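Local coordinates for Mab-21 domain-containing protein (Tribolium castaneum, PDB 7LT2), which senses double-stranded RNA in innate immunity and, as a nucleotidyltransferase, makes the cyclic dinucleotide 2',3'-cGAMP from ATP and GTP, at residues A[194-206]-A[217-229]. Sequence-based numbering, arbitrary orientation.
Sequences LVACFVFSGDKWP and STKPEFFIVPKKP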
loop_
_atom_site.group_PDB
_atom_site.type_symbol
_atom_site.label_atom_id
_atom_site.label_comp_id
_atom_site.label_asym_id
_atom_site.label_seq_id
_atom_site.Cartn_x
_atom_site.Cartn_y
_atom_site.Cartn_z
ATOM N N LEU A 194 3.369 -10.083 -4.641
ATOM C CA LEU A 194 2.270 -11.018 -4.388
ATOM C C LEU A 194 2.300 -11.380 -2.907
ATOM O O LEU A 194 3.095 -12.216 -2.480
ATOM C CB LEU A 194 2.398 -12.244 -5.282
ATOM C CG LEU A 194 2.631 -11.963 -6.770
ATOM C CD1 LEU A 194 2.830 -13.269 -7.530
ATOM C CD2 LEU A 194 1.481 -11.163 -7.362
ATOM N N VAL A 195 1.431 -10.742 -2.127
ATOM C CA VAL A 195 1.483 -10.780 -0.666
ATOM C C VAL A 195 0.333 -11.639 -0.146
ATOM O O VAL A 195 -0.841 -11.289 -0.318
ATOM C CB VAL A 195 1.413 -9.365 -0.072
ATOM C CG1 VAL A 195 1.568 -9.410 1.438
ATOM C CG2 VAL A 195 2.466 -8.457 -0.718
ATOM N N ALA A 196 0.672 -12.738 0.531
ATOM C CA ALA A 196 -0.331 -13.630 1.104
ATOM C C ALA A 196 -0.854 -13.052 2.416
ATOM O O ALA A 196 -0.088 -12.889 3.372
ATOM C CB ALA A 196 0.272 -15.014 1.335
ATOM N N CYS A 197 -2.155 -12.768 2.467
ATOM C CA CYS A 197 -2.794 -12.167 3.630
ATOM C C CYS A 197 -3.977 -13.022 4.076
ATOM O O CYS A 197 -4.466 -13.874 3.333
ATOM C CB CYS A 197 -3.293 -10.754 3.327
ATOM S SG CYS A 197 -2.045 -9.645 2.613
ATOM N N PHE A 198 -4.447 -12.774 5.297
ATOM C CA PHE A 198 -5.641 -13.432 5.819
ATOM C C PHE A 198 -6.674 -12.382 6.203
ATOM O O PHE A 198 -6.357 -11.433 6.927
ATOM C CB PHE A 198 -5.305 -14.334 7.010
ATOM C CG PHE A 198 -4.667 -15.631 6.604
ATOM C CD1 PHE A 198 -5.447 -16.731 6.285
ATOM C CD2 PHE A 198 -3.292 -15.742 6.514
ATOM C CE1 PHE A 198 -4.858 -17.927 5.902
ATOM C CE2 PHE A 198 -2.703 -16.929 6.128
ATOM C CZ PHE A 198 -3.484 -18.021 5.822
ATOM N N VAL A 199 -7.906 -12.561 5.717
ATOM C CA VAL A 199 -8.972 -11.568 5.846
ATOM C C VAL A 199 -10.007 -12.056 6.854
ATOM O O VAL A 199 -10.286 -13.258 6.950
ATOM C CB VAL A 199 -9.623 -11.258 4.478
ATOM C CG1 VAL A 199 -10.267 -12.504 3.865
ATOM C CG2 VAL A 199 -10.627 -10.109 4.602
ATOM N N PHE A 200 -10.560 -11.119 7.620
ATOM C CA PHE A 200 -11.487 -11.431 8.701
ATOM C C PHE A 200 -12.688 -10.501 8.652
ATOM O O PHE A 200 -12.634 -9.413 8.074
ATOM C CB PHE A 200 -10.798 -11.324 10.060
ATOM C CG PHE A 200 -9.615 -12.225 10.189
ATOM C CD1 PHE A 200 -9.774 -13.536 10.583
ATOM C CD2 PHE A 200 -8.344 -11.768 9.883
ATOM C CE1 PHE A 200 -8.685 -14.377 10.692
ATOM C CE2 PHE A 200 -7.254 -12.602 9.989
ATOM C CZ PHE A 200 -7.423 -13.906 10.392
ATOM N N SER A 201 -13.781 -10.948 9.268
ATOM C CA SER A 201 -15.019 -10.187 9.334
ATOM C C SER A 201 -14.991 -9.221 10.515
ATOM O O SER A 201 -14.104 -9.263 11.374
ATOM C CB SER A 201 -16.230 -11.120 9.449
ATOM O OG SER A 201 -16.276 -11.733 10.729
ATOM N N GLY A 202 -16.003 -8.354 10.555
ATOM C CA GLY A 202 -16.013 -7.266 11.517
ATOM C C GLY A 202 -15.957 -7.716 12.962
ATOM O O GLY A 202 -15.436 -6.994 13.816
ATOM N N ASP A 203 -16.476 -8.913 13.257
ATOM C CA ASP A 203 -16.488 -9.415 14.628
ATOM C C ASP A 203 -15.089 -9.578 15.206
ATOM O O ASP A 203 -14.930 -9.537 16.430
ATOM C CB ASP A 203 -17.218 -10.758 14.692
ATOM C CG ASP A 203 -18.643 -10.671 14.192
ATOM O OD1 ASP A 203 -19.229 -9.571 14.264
ATOM O OD2 ASP A 203 -19.176 -11.703 13.733
ATOM N N LYS A 204 -14.078 -9.768 14.364
ATOM C CA LYS A 204 -12.719 -10.015 14.822
ATOM C C LYS A 204 -11.898 -8.738 14.951
ATOM O O LYS A 204 -10.713 -8.819 15.293
ATOM C CB LYS A 204 -12.014 -10.988 13.870
ATOM C CG LYS A 204 -12.845 -12.216 13.517
ATOM C CD LYS A 204 -13.326 -12.946 14.762
ATOM C CE LYS A 204 -14.422 -13.949 14.425
ATOM N NZ LYS A 204 -14.945 -14.632 15.639
ATOM N N TRP A 205 -12.498 -7.580 14.693
ATOM C CA TRP A 205 -11.772 -6.315 14.742
ATOM C C TRP A 205 -11.179 -6.104 16.135
ATOM O O TRP A 205 -11.896 -6.244 17.134
ATOM C CB TRP A 205 -12.716 -5.169 14.378
ATOM C CG TRP A 205 -12.058 -3.828 14.166
ATOM C CD1 TRP A 205 -11.584 -2.986 15.130
ATOM C CD2 TRP A 205 -11.842 -3.165 12.913
ATOM N NE1 TRP A 205 -11.067 -1.849 14.553
ATOM C CE2 TRP A 205 -11.213 -1.935 13.193
ATOM C CE3 TRP A 205 -12.112 -3.496 11.581
ATOM C CZ2 TRP A 205 -10.851 -1.032 12.192
ATOM C CZ3 TRP A 205 -11.748 -2.598 10.585
ATOM C CH2 TRP A 205 -11.132 -1.380 10.898
ATOM N N PRO A 206 -9.892 -5.770 16.245
ATOM C CA PRO A 206 -9.264 -5.662 17.573
ATOM C C PRO A 206 -9.795 -4.467 18.353
ATOM O O PRO A 206 -10.045 -3.398 17.789
ATOM C CB PRO A 206 -7.773 -5.500 17.248
ATOM C CG PRO A 206 -7.754 -4.910 15.870
ATOM C CD PRO A 206 -8.934 -5.523 15.155
ATOM N N SER A 217 -20.454 -1.030 8.457
ATOM C CA SER A 217 -21.463 -1.639 7.597
ATOM C C SER A 217 -20.979 -1.831 6.162
ATOM O O SER A 217 -21.247 -2.879 5.563
ATOM C CB SER A 217 -22.753 -0.809 7.617
ATOM O OG SER A 217 -22.642 0.345 6.809
ATOM N N THR A 218 -20.256 -0.863 5.592
ATOM C CA THR A 218 -19.871 -0.945 4.186
ATOM C C THR A 218 -18.449 -1.443 3.961
ATOM O O THR A 218 -18.166 -1.974 2.881
ATOM C CB THR A 218 -20.039 0.416 3.496
ATOM O OG1 THR A 218 -19.182 1.394 4.104
ATOM C CG2 THR A 218 -21.491 0.884 3.584
ATOM N N LYS A 219 -17.553 -1.294 4.937
ATOM C CA LYS A 219 -16.206 -1.862 4.872
ATOM C C LYS A 219 -15.950 -2.732 6.101
ATOM O O LYS A 219 -15.074 -2.429 6.920
ATOM C CB LYS A 219 -15.157 -0.759 4.760
ATOM C CG LYS A 219 -15.242 0.056 3.480
ATOM C CD LYS A 219 -14.995 -0.827 2.262
ATOM C CE LYS A 219 -15.001 -0.027 0.977
ATOM N NZ LYS A 219 -14.728 -0.899 -0.194
ATOM N N PRO A 220 -16.691 -3.834 6.251
ATOM C CA PRO A 220 -16.601 -4.612 7.497
ATOM C C PRO A 220 -15.308 -5.386 7.657
ATOM O O PRO A 220 -14.949 -5.712 8.795
ATOM C CB PRO A 220 -17.794 -5.571 7.398
ATOM C CG PRO A 220 -17.970 -5.769 5.930
ATOM C CD PRO A 220 -17.665 -4.421 5.311
ATOM N N GLU A 221 -14.607 -5.698 6.572
ATOM C CA GLU A 221 -13.497 -6.639 6.625
ATOM C C GLU A 221 -12.157 -5.923 6.737
ATOM O O GLU A 221 -11.972 -4.808 6.243
ATOM C CB GLU A 221 -13.493 -7.548 5.394
ATOM C CG GLU A 221 -14.730 -8.424 5.297
ATOM C CD GLU A 221 -14.794 -9.234 4.020
ATOM O OE1 GLU A 221 -13.839 -9.179 3.220
ATOM O OE2 GLU A 221 -15.811 -9.931 3.818
ATOM N N PHE A 222 -11.219 -6.589 7.396
ATOM C CA PHE A 222 -9.836 -6.141 7.470
ATOM C C PHE A 222 -8.963 -7.372 7.297
ATOM O O PHE A 222 -9.452 -8.504 7.325
ATOM C CB PHE A 222 -9.540 -5.445 8.800
ATOM C CG PHE A 222 -9.597 -6.368 9.975
ATOM C CD1 PHE A 222 -10.817 -6.767 10.500
ATOM C CD2 PHE A 222 -8.434 -6.853 10.547
ATOM C CE1 PHE A 222 -10.876 -7.631 11.575
ATOM C CE2 PHE A 222 -8.485 -7.721 11.628
ATOM C CZ PHE A 222 -9.709 -8.110 12.143
ATOM N N PHE A 223 -7.661 -7.172 7.115
ATOM C CA PHE A 223 -6.808 -8.337 6.943
ATOM C C PHE A 223 -5.480 -8.146 7.656
ATOM O O PHE A 223 -5.112 -7.041 8.067
ATOM C CB PHE A 223 -6.602 -8.700 5.454
ATOM C CG PHE A 223 -6.104 -7.578 4.573
ATOM C CD1 PHE A 223 -6.992 -6.694 3.978
ATOM C CD2 PHE A 223 -4.755 -7.470 4.270
ATOM C CE1 PHE A 223 -6.537 -5.685 3.132
ATOM C CE2 PHE A 223 -4.289 -6.475 3.425
ATOM C CZ PHE A 223 -5.184 -5.577 2.858
ATOM N N ILE A 224 -4.792 -9.266 7.856
ATOM C CA ILE A 224 -3.476 -9.274 8.478
ATOM C C ILE A 224 -2.444 -9.595 7.410
ATOM O O ILE A 224 -2.708 -10.334 6.453
ATOM C CB ILE A 224 -3.378 -10.261 9.663
ATOM C CG1 ILE A 224 -3.589 -11.712 9.205
ATOM C CG2 ILE A 224 -4.349 -9.850 10.767
ATOM C CD1 ILE A 224 -3.449 -12.762 10.340
ATOM N N VAL A 225 -1.261 -9.017 7.580
ATOM C CA VAL A 225 -0.201 -9.018 6.575
ATOM C C VAL A 225 1.040 -9.639 7.207
ATOM O O VAL A 225 1.358 -9.334 8.366
ATOM C CB VAL A 225 0.066 -7.589 6.068
ATOM C CG1 VAL A 225 1.206 -7.558 5.073
ATOM C CG2 VAL A 225 -1.193 -7.013 5.431
ATOM N N PRO A 226 1.767 -10.518 6.496
ATOM C CA PRO A 226 2.886 -11.242 7.123
ATOM C C PRO A 226 4.171 -10.438 7.217
ATOM O O PRO A 226 5.254 -10.957 6.928
ATOM C CB PRO A 226 3.064 -12.457 6.205
ATOM C CG PRO A 226 2.646 -11.949 4.858
ATOM C CD PRO A 226 1.537 -10.952 5.107
ATOM N N LYS A 227 4.067 -9.180 7.627
ATOM C CA LYS A 227 5.229 -8.332 7.850
ATOM C C LYS A 227 5.519 -8.300 9.345
ATOM O O LYS A 227 4.700 -7.809 10.132
ATOM C CB LYS A 227 4.995 -6.919 7.311
ATOM C CG LYS A 227 6.209 -6.018 7.438
ATOM C CD LYS A 227 6.124 -4.790 6.544
ATOM C CE LYS A 227 5.141 -3.765 7.077
ATOM N NZ LYS A 227 5.557 -2.377 6.723
ATOM N N LYS A 228 6.676 -8.827 9.734
ATOM C CA LYS A 228 7.045 -8.882 11.137
ATOM C C LYS A 228 7.529 -7.517 11.611
ATOM O O LYS A 228 7.849 -6.645 10.798
ATOM C CB LYS A 228 8.127 -9.937 11.349
ATOM C CG LYS A 228 9.434 -9.667 10.630
ATOM C CD LYS A 228 10.415 -10.805 10.878
ATOM C CE LYS A 228 11.522 -10.832 9.839
ATOM N NZ LYS A 228 12.464 -9.690 9.986
ATOM N N PRO A 229 7.570 -7.293 12.935
ATOM C CA PRO A 229 8.122 -6.051 13.483
ATOM C C PRO A 229 9.592 -5.846 13.123
ATOM O O PRO A 229 9.989 -4.692 12.959
ATOM C CB PRO A 229 7.961 -6.232 14.997
ATOM C CG PRO A 229 6.838 -7.194 15.143
ATOM C CD PRO A 229 6.977 -8.138 13.988
#
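Phe198 and Phe200 pair antiparallel with Ile224 and Phe222 through four backbone hydrogen bonds. The shortest runs from Ile224 N to Phe198 O (2.8 Å); in that from Phe200 N to Phe222 O (2.9 Å) the donor comes in almost straight at the end of the carbonyl. Between them, Val199 faces Phe223 as a non-hydrogen-bonded pair. On the face carrying Phe198, Phe200 and Ile224, CD1 of Ile224 reaches the edge of the Phe200 ring at CE2 (3.8 Å). Phe222 lies here too; with CG between its backbone N and carbonyl carbon (chi1 67°), its ring turns into the 3-10 turn, CZ 3.4 Å from Lys204 O. Trp205 CE3 lies 3.7 Å from Phe222 CD1, the planes at 68°, and Phe200 completes an aromatic cluster. In the central sheet of the nucleotidyltransferase domain, strand 222-225 lies between strands 188-200 and 240-243, antiparallel to both; Phe223 also touches Ser243, a probable GTP-binding residue. On the other face, Cys197 SG sits obliquely beside the Phe223 ring, 4.8 Å from its centroid. Glu221 OE1, salt-bridged to Arg52 while OE2 binds Arg51, rests 3.6 Å from Val199 CG2. Pro226 CD covers Ala196 O (3.1 Å), a buried carbonyl without a hydrogen-bond partner.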